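Local coordinates for sporulation inhibitor of replication protein SirA (Bacillus subtilis, PDB 4TPS) that inhibits the initiation of DNA replication during sporulation, preventing overinitiation and so enforcing diploidy, possibly by binding domain I of DnaA, at residues I120-E123 / V124-K127. Sequence-based numbering, arbitrary orientation.
Sequences IFFE and VLRK
Glu123 and Arg126, three residues apart on one helix, run side by side and join at their charged ends. From CB outward, the arginine first lies over the backbone: CB sits 3.4 Å from Phe122 O, CG rests at about equal distance from that oxygen and Glu123 O, and CD comes alongside Glu123 OE2. With CG placed between the backbone N and the carbonyl carbon (chi1 79°) and the chain extended from there to NE, the guanidinium presents its NE and NH2 edge to the carboxylate. NE approaches Glu123 OE2 to 2.5 Å, a salt bridge whose bent hydrogen bond is doubtfully short, while NH2 gives a nearly straight one, 3.0 Å long, to Glu123 OE1 on its syn side. The flat groups are twisted 38° apart. Arginine suits the place because this edge can grip both oxygens while NH1 donates to Asn146 O. An i to i+3 and i to i+4 salt-bridge network results, because Lys127, long and flexible enough to span the turn, reaches back with NZ 3.6 Å from Glu123 OE1. Glutamate suits its position because the bend at chi2 turns its carboxylate toward both cations. Helix 116-128 is amphipathic: Phe121, Val124 and Leu125 are buried against the sheet and helix 64-75, where bulky apolar groups suit, whereas the charged trio occupies a more exposed flank. A leucine in place of Arg126 would probably cost the carboxylate both guanidinium bonds, leaving of these two cations the more distant Lys127, and deprive Asn146 O of this donor. The i to i+4 bond from Leu125 N to Phe121 O (3.0 Å) belongs to the same helix.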
loop_
_atom_site.group_PDB
_atom_site.type_symbol
_atom_site.label_atom_id
_atom_site.label_comp_id
_atom_site.label_asym_id
_atom_site.label_seq_id
_atom_site.Cartn_x
_atom_site.Cartn_y
_atom_site.Cartn_z
ATOM N N ILE A 120 5.810 -11.326 -20.833
ATOM C CA ILE A 120 5.144 -10.514 -21.849
ATOM C C ILE A 120 4.351 -9.344 -21.188
ATOM O O ILE A 120 4.448 -8.184 -21.616
ATOM C CB ILE A 120 4.267 -11.375 -22.776
ATOM C CG1 ILE A 120 5.211 -12.152 -23.742
ATOM C CG2 ILE A 120 3.301 -10.534 -23.562
ATOM C CD1 ILE A 120 4.523 -13.139 -24.603
ATOM N N PHE A 121 3.630 -9.671 -20.118
ATOM C CA PHE A 121 2.879 -8.664 -19.386
ATOM C C PHE A 121 3.798 -7.734 -18.572
ATOM O O PHE A 121 3.598 -6.517 -18.552
ATOM C CB PHE A 121 1.833 -9.317 -18.512
ATOM C CG PHE A 121 0.708 -9.993 -19.293
ATOM C CD1 PHE A 121 -0.069 -9.276 -20.159
ATOM C CD2 PHE A 121 0.410 -11.317 -19.087
ATOM C CE1 PHE A 121 -1.106 -9.851 -20.883
ATOM C CE2 PHE A 121 -0.622 -11.925 -19.796
ATOM C CZ PHE A 121 -1.374 -11.178 -20.688
ATOM N N PHE A 122 4.808 -8.300 -17.927
ATOM C CA PHE A 122 5.720 -7.519 -17.092
ATOM C C PHE A 122 6.450 -6.517 -17.958
ATOM O O PHE A 122 6.752 -5.417 -17.494
ATOM C CB PHE A 122 6.776 -8.355 -16.340
ATOM C CG PHE A 122 6.224 -9.271 -15.243
ATOM C CD1 PHE A 122 5.035 -9.021 -14.619
ATOM C CD2 PHE A 122 7.018 -10.319 -14.754
ATOM C CE1 PHE A 122 4.557 -9.851 -13.626
ATOM C CE2 PHE A 122 6.553 -11.147 -13.751
ATOM C CZ PHE A 122 5.333 -10.870 -13.145
ATOM N N GLU A 123 6.791 -6.880 -19.186
ATOM C CA GLU A 123 7.489 -5.944 -20.082
ATOM C C GLU A 123 6.580 -4.738 -20.428
ATOM O O GLU A 123 7.055 -3.606 -20.468
ATOM C CB GLU A 123 7.893 -6.635 -21.378
ATOM C CG GLU A 123 8.883 -5.836 -22.170
ATOM C CD GLU A 123 10.332 -5.922 -21.637
ATOM O OE1 GLU A 123 11.229 -5.436 -22.353
ATOM O OE2 GLU A 123 10.615 -6.440 -20.524
ATOM N N VAL A 124 5.282 -4.952 -20.644
ATOM C CA VAL A 124 4.382 -3.820 -20.896
ATOM C C VAL A 124 4.343 -2.915 -19.631
ATOM O O VAL A 124 4.541 -1.703 -19.704
ATOM C CB VAL A 124 2.993 -4.328 -21.246
ATOM C CG1 VAL A 124 1.964 -3.212 -21.300
ATOM C CG2 VAL A 124 3.025 -5.092 -22.576
ATOM N N LEU A 125 4.172 -3.523 -18.488
ATOM C CA LEU A 125 4.085 -2.809 -17.202
ATOM C C LEU A 125 5.343 -1.985 -16.896
ATOM O O LEU A 125 5.249 -0.827 -16.546
ATOM C CB LEU A 125 3.812 -3.812 -16.046
ATOM C CG LEU A 125 2.406 -4.438 -16.088
ATOM C CD1 LEU A 125 2.313 -5.537 -15.044
ATOM C CD2 LEU A 125 1.333 -3.447 -15.841
ATOM N N ARG A 126 6.511 -2.565 -17.093
ATOM C CA ARG A 126 7.742 -1.909 -16.742
ATOM C C ARG A 126 8.009 -0.730 -17.685
ATOM O O ARG A 126 8.700 0.178 -17.299
ATOM C CB ARG A 126 8.911 -2.883 -16.620
ATOM C CG ARG A 126 9.527 -3.327 -17.928
ATOM C CD ARG A 126 10.465 -4.500 -17.699
ATOM N NE ARG A 126 11.253 -4.673 -18.914
ATOM C CZ ARG A 126 12.574 -4.527 -19.007
ATOM N NH1 ARG A 126 13.349 -4.238 -17.956
ATOM N NH2 ARG A 126 13.142 -4.695 -20.184
ATOM N N LYS A 127 7.450 -0.756 -18.901
ATOM C CA LYS A 127 7.565 0.397 -19.782
ATOM C C LYS A 127 6.522 1.507 -19.497
ATOM O O LYS A 127 6.644 2.636 -19.933
ATOM C CB LYS A 127 7.477 -0.095 -21.231
ATOM C CG LYS A 127 8.692 -0.938 -21.639
ATOM C CD LYS A 127 8.478 -1.524 -23.010
ATOM C CE LYS A 127 9.611 -2.432 -23.451
ATOM N NZ LYS A 127 9.216 -3.433 -24.514
#